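Local coordinates for XC6422 protein (Xanthomonas campestris, PDB 2FUK), which is probably a small serine hydrolase of the alpha/beta-hydrolase fold, built without the lid that covers the active site in many relatives, at residues A[40-45]-A[63-68]; A[57-62]-A[72-77]. All blocks are in the same frame, centred on the assembly; numbering follows the deposited sequence.

Contact 1 of 2, residues A[40-45]-A[63-68]; sequences AIVCHP and RALREL
L65 meets A40 and V42 through its side chain, while its backbone O accepts a hydrogen bond of 2.9 Å from L68 N. That bond lies within 63-68, as does the one from E67 N to R63 O. Between the two segments the contact is purely apolar. L65 CD1 does the touching, and it reaches the strand from the helix side of the sheet. Its nearest partner is A40 CB, 3.8 Å away. V42 CG2 is a looser neighbour, 4.5 Å from L65 CD1. A40 and V42 are alternate residues of one strand, so both CB atoms are on the face turned to the helix. The I41 side chain between them points to the other face. L65 CD1 continues the chain from CA in an extended line (chi2 175°), which carries the methyl out from the helix to the strand. The interface is small, about 80 Å², but all three residues are buried. This is helix-on-sheet packing in the beta-alpha-beta unit 38-43, 56-66, 71-75. L65 also touches V72 on the adjacent strand 71-75. A64 packs on helix 201-212, and on the other face of the sheet I41 meets helix 92-107.

Contact 2 of 2, residues A[57-62]-A[72-77]; sequences VVTMAA and VVRFNF
A62 packs on V72 and R74 through apolar groups. A62 CB is 3.9 Å from V72 CG2. V72 CG1 turns instead to the backbone of the helix and lies 3.6 Å from A62 O, as plain packing. V72 thus spreads its two methyls over one helix residue. The aliphatic part of R74 extends this layer. R74 CD is 4.0 Å from V58 CG1 and 4.1 Å from A62 CB, so one methylene meets residues on successive turns of the helix. The V58 branch that touches is the one anti to its backbone N (chi1 169°). A hydrogen bond of 3.0 Å from A62 N to V58 O joins these two turns.

The segments are the helix and second strand of a beta-alpha-beta crossover in the alpha/beta-hydrolase sheet. Helix 57-62 runs nearly antiparallel to strand 72-75, at 166°, with the axes 9.5 Å apart. V72 and R74 face the helix. V73, between them, points to the other side, where it meets V100 of helix 92-107.

The polar end of R74 is a separate case. Its chain bends at chi3 (-71°) and brings the guanidinium alongside the helix. T59 CG2 lies 4.1 Å from R74 NH2, and the two side chains pass at a slant. The guanidinium finds its polar partners outside both segments: NH1 forms a salt bridge with D27 of strand 20-27, and NH2 donates to the backbone O of M53, ahead of the helix. These bonds probably fix the rotation of the flat group. T59 turns its hydroxyl back to the start of its own helix, where OG1 hydrogen-bonds K56 O.

After strands 11-17 and 20-27 the chain runs through 40-45, on strand 38-43, the first strand of the beta-alpha-beta unit, then by a loop to helix 56-66. Segment 57-62 comes first on the helix, where contact 2 opens. Segment 63-68 follows directly and closes contact 1 back to the strand. A turn then leads to 72-77, which closes contact 2. The two contacts cross, because their segments alternate. They share helix 56-66 and tie it to two neighbouring parallel strands, 38-43 and 71-75. The strands are also joined directly. A40 O is 2.7 Å from V73 N, and V42 N is 2.9 Å from V73 O, both probable hydrogen bonds.

Contact 1 of 2, residues A[40-45]-A[63-68]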
ATOM      1  N   ALA A  40     -16.087  -0.068  -7.337  1.00  6.28           N
ATOM      2  CA  ALA A  40     -16.214  -1.420  -6.818  1.00  5.44           C
ATOM      3  C   ALA A  40     -16.911  -1.410  -5.468  1.00  5.73           C
ATOM      4  O   ALA A  40     -16.759  -0.467  -4.692  1.00  8.33           O
ATOM      5  CB  ALA A  40     -14.836  -2.053  -6.675  1.00  7.36           C
ATOM      6  N   ILE A  41     -17.697  -2.450  -5.207  1.00  4.20           N
ATOM      7  CA  ILE A  41     -18.385  -2.590  -3.929  1.00  4.53           C
ATOM      8  C   ILE A  41     -17.778  -3.819  -3.270  1.00  4.62           C
ATOM      9  O   ILE A  41     -17.645  -4.862  -3.908  1.00  6.27           O
ATOM     10  CB  ILE A  41     -19.904  -2.823  -4.110  1.00  4.67           C
ATOM     11  CG1 ILE A  41     -20.532  -1.626  -4.821  1.00  6.91           C
ATOM     12  CG2 ILE A  41     -20.573  -2.996  -2.742  1.00  5.48           C
ATOM     13  CD1 ILE A  41     -21.982  -1.841  -5.212  1.00  5.66           C
ATOM     14  N   VAL A  42     -17.402  -3.689  -2.001  1.00  5.36           N
ATOM     15  CA  VAL A  42     -16.796  -4.789  -1.254  1.00  5.94           C
ATOM     16  C   VAL A  42     -17.727  -5.225  -0.125  1.00  5.73           C
ATOM     17  O   VAL A  42     -18.086  -4.417   0.734  1.00  6.34           O
ATOM     18  CB  VAL A  42     -15.433  -4.361  -0.650  1.00  6.18           C
ATOM     19  CG1 VAL A  42     -14.798  -5.530   0.096  1.00  7.21           C
ATOM     20  CG2 VAL A  42     -14.506  -3.868  -1.755  1.00  7.93           C
ATOM     21  N   CYS A  43     -18.109  -6.502  -0.130  1.00  6.06           N
ATOM     22  CA  CYS A  43     -19.022  -7.057   0.873  1.00  6.26           C
ATOM     23  C   CYS A  43     -18.281  -7.739   2.024  1.00  6.66           C
ATOM     24  O   CYS A  43     -17.291  -8.441   1.806  1.00  6.71           O
ATOM     25  CB  CYS A  43     -19.979  -8.051   0.213  1.00  6.69           C
ATOM     26  SG  CYS A  43     -20.992  -7.348  -1.132  1.00  5.51           S
ATOM     27  N   HIS A  44     -18.791  -7.550   3.240  1.00  5.87           N
ATOM     28  CA  HIS A  44     -18.166  -8.098   4.440  1.00  6.54           C
ATOM     29  C   HIS A  44     -18.610  -9.511   4.850  1.00  6.45           C
ATOM     30  O   HIS A  44     -19.609 -10.038   4.353  1.00  7.44           O
ATOM     31  CB  HIS A  44     -18.358  -7.114   5.613  1.00  5.91           C
ATOM     32  CG  HIS A  44     -19.755  -7.061   6.152  1.00  5.79           C
ATOM     33  ND1 HIS A  44     -20.567  -5.954   6.027  1.00  8.54           N
ATOM     34  CD2 HIS A  44     -20.471  -7.975   6.846  1.00  4.04           C
ATOM     35  CE1 HIS A  44     -21.723  -6.191   6.623  1.00  4.70           C
ATOM     36  NE2 HIS A  44     -21.691  -7.412   7.127  1.00  8.84           N
ATOM     37  N   PRO A  45     -17.858 -10.143   5.767  1.00  7.44           N
ATOM     38  CA  PRO A  45     -18.149 -11.495   6.256  1.00  7.42           C
ATOM     39  C   PRO A  45     -19.312 -11.597   7.243  1.00  9.18           C
ATOM     40  O   PRO A  45     -19.903 -10.584   7.619  1.00  7.67           O
ATOM     41  CB  PRO A  45     -16.809 -11.933   6.852  1.00  8.77           C
ATOM     42  CG  PRO A  45     -16.258 -10.663   7.387  1.00  7.83           C
ATOM     43  CD  PRO A  45     -16.545  -9.687   6.263  1.00  8.30           C
ATOM     44  N   ARG A  63      -8.427  -1.115  -0.153  1.00  7.79           N
ATOM     45  CA  ARG A  63      -7.199  -0.367  -0.383  1.00  8.95           C
ATOM     46  C   ARG A  63      -6.488  -0.859  -1.634  1.00  8.29           C
ATOM     47  O   ARG A  63      -5.945  -0.068  -2.399  1.00  9.06           O
ATOM     48  CB  ARG A  63      -6.263  -0.507   0.816  1.00 10.32           C
ATOM     49  CG  ARG A  63      -5.058   0.418   0.768  1.00 15.41           C
ATOM     50  CD  ARG A  63      -4.201   0.228   2.003  1.00 18.43           C
ATOM     51  NE  ARG A  63      -4.987   0.277   3.234  1.00 22.63           N
ATOM     52  CZ  ARG A  63      -4.502  -0.036   4.431  1.00 24.51           C
ATOM     53  NH1 ARG A  63      -3.236  -0.412   4.547  1.00 24.54           N
ATOM     54  NH2 ARG A  63      -5.280   0.017   5.507  1.00 26.55           N
ATOM     55  N   ALA A  64      -6.484  -2.174  -1.825  1.00  6.71           N
ATOM     56  CA  ALA A  64      -5.841  -2.782  -2.979  1.00  7.13           C
ATOM     57  C   ALA A  64      -6.422  -2.245  -4.284  1.00  7.16           C
ATOM     58  O   ALA A  64      -5.698  -2.001  -5.248  1.00  6.36           O
ATOM     59  CB  ALA A  64      -6.007  -4.295  -2.912  1.00  6.32           C
ATOM     60  N   LEU A  65      -7.738  -2.063  -4.310  1.00  8.40           N
ATOM     61  CA  LEU A  65      -8.412  -1.557  -5.501  1.00  7.72           C
ATOM     62  C   LEU A  65      -8.227  -0.052  -5.653  1.00  8.10           C
ATOM     63  O   LEU A  65      -8.061   0.441  -6.765  1.00  7.61           O
ATOM     64  CB  LEU A  65      -9.896  -1.899  -5.443  1.00  6.55           C
ATOM     65  CG  LEU A  65     -10.208  -3.399  -5.442  1.00  6.92           C
ATOM     66  CD1 LEU A  65     -11.707  -3.607  -5.256  1.00  9.33           C
ATOM     67  CD2 LEU A  65      -9.738  -4.017  -6.739  1.00  7.93           C
ATOM     68  N   ARG A  66      -8.255   0.675  -4.541  1.00  8.80           N
ATOM     69  CA  ARG A  66      -8.068   2.125  -4.579  1.00  8.66           C
ATOM     70  C   ARG A  66      -6.695   2.466  -5.155  1.00  9.54           C
ATOM     71  O   ARG A  66      -6.538   3.444  -5.893  1.00  8.51           O
ATOM     72  CB  ARG A  66      -8.170   2.710  -3.169  1.00 10.28           C
ATOM     73  CG  ARG A  66      -9.534   2.561  -2.525  1.00 12.38           C
ATOM     74  CD  ARG A  66      -9.492   2.926  -1.041  1.00 14.49           C
ATOM     75  NE  ARG A  66      -9.237   4.349  -0.824  1.00 17.41           N
ATOM     76  CZ  ARG A  66      -9.045   4.893   0.376  1.00 18.56           C
ATOM     77  NH1 ARG A  66      -8.826   6.197   0.487  1.00 20.28           N
ATOM     78  NH2 ARG A  66      -9.055   4.131   1.465  1.00 19.79           N
ATOM     79  N   GLU A  67      -5.700   1.659  -4.808  1.00  9.43           N
ATOM     80  CA  GLU A  67      -4.336   1.884  -5.278  1.00  9.61           C
ATOM     81  C   GLU A  67      -4.219   1.667  -6.783  1.00 10.20           C
ATOM     82  O   GLU A  67      -3.216   2.037  -7.397  1.00 11.36           O
ATOM     83  CB  GLU A  67      -3.358   0.974  -4.529  1.00  9.61           C
ATOM     84  CG  GLU A  67      -3.280   1.276  -3.035  1.00  9.34           C
ATOM     85  CD  GLU A  67      -2.294   0.392  -2.287  1.00 12.26           C
ATOM     86  OE1 GLU A  67      -1.849  -0.627  -2.856  1.00 12.58           O
ATOM     87  OE2 GLU A  67      -1.977   0.709  -1.117  1.00 12.13           O
ATOM     88  N   LEU A  68      -5.246   1.065  -7.372  1.00  9.30           N
ATOM     89  CA  LEU A  68      -5.265   0.835  -8.809  1.00  8.87           C
ATOM     90  C   LEU A  68      -6.098   1.910  -9.508  1.00  8.54           C
ATOM     91  O   LEU A  68      -6.335   1.831 -10.714  1.00  9.62           O
ATOM     92  CB  LEU A  68      -5.837  -0.545  -9.122  1.00 10.32           C
ATOM     93  CG  LEU A  68      -5.030  -1.737  -8.605  1.00 11.45           C
ATOM     94  CD1 LEU A  68      -5.705  -3.017  -9.045  1.00 10.99           C
ATOM     95  CD2 LEU A  68      -3.612  -1.670  -9.136  1.00 12.03           C
TER

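Contact 2 of 2, residues A[57-62]-A[72-77]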
ATOM      1  N   VAL A  57      -9.825  -7.513   6.464  1.00  8.13           N
ATOM      2  CA  VAL A  57      -9.693  -8.103   5.132  1.00  7.70           C
ATOM      3  C   VAL A  57     -10.480  -7.239   4.140  1.00  7.30           C
ATOM      4  O   VAL A  57     -10.036  -6.992   3.021  1.00  7.83           O
ATOM      5  CB  VAL A  57     -10.237  -9.550   5.109  1.00  5.74           C
ATOM      6  CG1 VAL A  57     -10.155 -10.126   3.703  1.00  6.34           C
ATOM      7  CG2 VAL A  57      -9.447 -10.398   6.079  1.00  7.91           C
ATOM      8  N   VAL A  58     -11.659  -6.786   4.560  1.00  6.73           N
ATOM      9  CA  VAL A  58     -12.492  -5.938   3.720  1.00  6.80           C
ATOM     10  C   VAL A  58     -11.785  -4.626   3.384  1.00  7.12           C
ATOM     11  O   VAL A  58     -11.778  -4.204   2.226  1.00  6.86           O
ATOM     12  CB  VAL A  58     -13.838  -5.617   4.417  1.00  6.82           C
ATOM     13  CG1 VAL A  58     -14.586  -4.530   3.653  1.00  6.81           C
ATOM     14  CG2 VAL A  58     -14.687  -6.877   4.497  1.00  8.92           C
ATOM     15  N   THR A  59     -11.193  -3.978   4.385  1.00  6.42           N
ATOM     16  CA  THR A  59     -10.521  -2.711   4.118  1.00  7.06           C
ATOM     17  C   THR A  59      -9.227  -2.853   3.327  1.00  7.74           C
ATOM     18  O   THR A  59      -8.858  -1.933   2.606  1.00  7.53           O
ATOM     19  CB  THR A  59     -10.259  -1.906   5.411  1.00  7.84           C
ATOM     20  OG1 THR A  59      -9.466  -2.671   6.321  1.00  8.93           O
ATOM     21  CG2 THR A  59     -11.585  -1.537   6.066  1.00  9.76           C
ATOM     22  N   MET A  60      -8.533  -3.984   3.445  1.00  7.97           N
ATOM     23  CA  MET A  60      -7.312  -4.146   2.658  1.00  7.75           C
ATOM     24  C   MET A  60      -7.705  -4.436   1.215  1.00  7.65           C
ATOM     25  O   MET A  60      -7.002  -4.046   0.288  1.00  6.95           O
ATOM     26  CB  MET A  60      -6.424  -5.272   3.191  1.00  8.96           C
ATOM     27  CG  MET A  60      -5.167  -5.494   2.344  1.00  8.24           C
ATOM     28  SD  MET A  60      -4.126  -3.985   2.147  1.00  7.28           S
ATOM     29  CE  MET A  60      -2.552  -4.554   2.875  1.00 12.79           C
ATOM     30  N   ALA A  61      -8.827  -5.124   1.024  1.00  7.46           N
ATOM     31  CA  ALA A  61      -9.287  -5.411  -0.327  1.00  6.89           C
ATOM     32  C   ALA A  61      -9.659  -4.076  -0.954  1.00  6.40           C
ATOM     33  O   ALA A  61      -9.393  -3.836  -2.131  1.00  7.19           O
ATOM     34  CB  ALA A  61     -10.508  -6.339  -0.297  1.00  7.24           C
ATOM     35  N   ALA A  62     -10.268  -3.205  -0.155  1.00  6.39           N
ATOM     36  CA  ALA A  62     -10.670  -1.894  -0.644  1.00  6.62           C
ATOM     37  C   ALA A  62      -9.441  -1.073  -1.011  1.00  7.96           C
ATOM     38  O   ALA A  62      -9.410  -0.428  -2.055  1.00  9.44           O
ATOM     39  CB  ALA A  62     -11.498  -1.164   0.420  1.00  6.68           C
ATOM     40  N   VAL A  72     -13.920   2.884  -4.289  1.00  7.19           N
ATOM     41  CA  VAL A  72     -14.497   1.741  -3.602  1.00  7.90           C
ATOM     42  C   VAL A  72     -15.608   2.073  -2.624  1.00  8.55           C
ATOM     43  O   VAL A  72     -15.531   3.047  -1.882  1.00  9.33           O
ATOM     44  CB  VAL A  72     -13.401   0.935  -2.866  1.00  9.22           C
ATOM     45  CG1 VAL A  72     -12.350   0.482  -3.862  1.00 10.16           C
ATOM     46  CG2 VAL A  72     -12.756   1.779  -1.792  1.00 14.53           C
ATOM     47  N   VAL A  73     -16.647   1.249  -2.643  1.00  6.89           N
ATOM     48  CA  VAL A  73     -17.782   1.428  -1.751  1.00  6.22           C
ATOM     49  C   VAL A  73     -17.881   0.240  -0.808  1.00  6.98           C
ATOM     50  O   VAL A  73     -17.868  -0.908  -1.249  1.00  6.31           O
ATOM     51  CB  VAL A  73     -19.106   1.533  -2.543  1.00  5.93           C
ATOM     52  CG1 VAL A  73     -20.289   1.632  -1.580  1.00  7.00           C
ATOM     53  CG2 VAL A  73     -19.067   2.748  -3.455  1.00  8.76           C
ATOM     54  N   ARG A  74     -17.954   0.529   0.486  1.00  5.40           N
ATOM     55  CA  ARG A  74     -18.110  -0.497   1.505  1.00  5.50           C
ATOM     56  C   ARG A  74     -19.457  -0.216   2.158  1.00  4.77           C
ATOM     57  O   ARG A  74     -19.958   0.910   2.094  1.00  5.56           O
ATOM     58  CB  ARG A  74     -16.997  -0.402   2.553  1.00  5.00           C
ATOM     59  CG  ARG A  74     -15.631  -0.828   2.040  1.00  5.97           C
ATOM     60  CD  ARG A  74     -14.565  -0.607   3.100  1.00  8.94           C
ATOM     61  NE  ARG A  74     -14.289   0.812   3.304  1.00  8.97           N
ATOM     62  CZ  ARG A  74     -14.435   1.461   4.457  1.00  8.55           C
ATOM     63  NH1 ARG A  74     -14.149   2.754   4.523  1.00 10.27           N
ATOM     64  NH2 ARG A  74     -14.867   0.826   5.543  1.00 10.77           N
ATOM     65  N   PHE A  75     -20.054  -1.230   2.768  1.00  6.56           N
ATOM     66  CA  PHE A  75     -21.335  -1.025   3.426  1.00  6.33           C
ATOM     67  C   PHE A  75     -21.646  -2.154   4.390  1.00  7.25           C
ATOM     68  O   PHE A  75     -21.103  -3.260   4.280  1.00  7.80           O
ATOM     69  CB  PHE A  75     -22.459  -0.884   2.378  1.00  7.60           C
ATOM     70  CG  PHE A  75     -22.895  -2.186   1.755  1.00  5.78           C
ATOM     71  CD1 PHE A  75     -24.007  -2.868   2.241  1.00  5.95           C
ATOM     72  CD2 PHE A  75     -22.205  -2.718   0.668  1.00  4.28           C
ATOM     73  CE1 PHE A  75     -24.432  -4.062   1.655  1.00  5.12           C
ATOM     74  CE2 PHE A  75     -22.616  -3.905   0.074  1.00  7.06           C
ATOM     75  CZ  PHE A  75     -23.734  -4.582   0.566  1.00  6.56           C
ATOM     76  N   ASN A  76     -22.506  -1.858   5.357  1.00  6.07           N
ATOM     77  CA  ASN A  76     -22.909  -2.851   6.331  1.00  7.12           C
ATOM     78  C   ASN A  76     -24.209  -3.516   5.902  1.00  6.97           C
ATOM     79  O   ASN A  76     -25.171  -2.839   5.543  1.00  6.34           O
ATOM     80  CB  ASN A  76     -23.105  -2.204   7.706  1.00  8.56           C
ATOM     81  CG  ASN A  76     -21.798  -1.932   8.411  1.00  8.24           C
ATOM     82  OD1 ASN A  76     -20.814  -2.621   8.178  1.00  8.49           O
ATOM     83  ND2 ASN A  76     -21.788  -0.937   9.295  1.00  7.90           N
ATOM     84  N   PHE A  77     -24.220  -4.846   5.908  1.00  7.69           N
ATOM     85  CA  PHE A  77     -25.424  -5.593   5.569  1.00  8.20           C
ATOM     86  C   PHE A  77     -26.426  -5.327   6.687  1.00  8.27           C
ATOM     87  O   PHE A  77     -26.054  -4.862   7.768  1.00  7.83           O
ATOM     88  CB  PHE A  77     -25.136  -7.098   5.514  1.00  8.82           C
ATOM     89  CG  PHE A  77     -24.465  -7.554   4.247  1.00  6.88           C
ATOM     90  CD1 PHE A  77     -25.047  -7.320   3.008  1.00  6.05           C
ATOM     91  CD2 PHE A  77     -23.260  -8.255   4.297  1.00  8.14           C
ATOM     92  CE1 PHE A  77     -24.440  -7.782   1.827  1.00  6.77           C
ATOM     93  CE2 PHE A  77     -22.649  -8.719   3.131  1.00  7.95           C
ATOM     94  CZ  PHE A  77     -23.240  -8.483   1.892  1.00  7.57           C
TER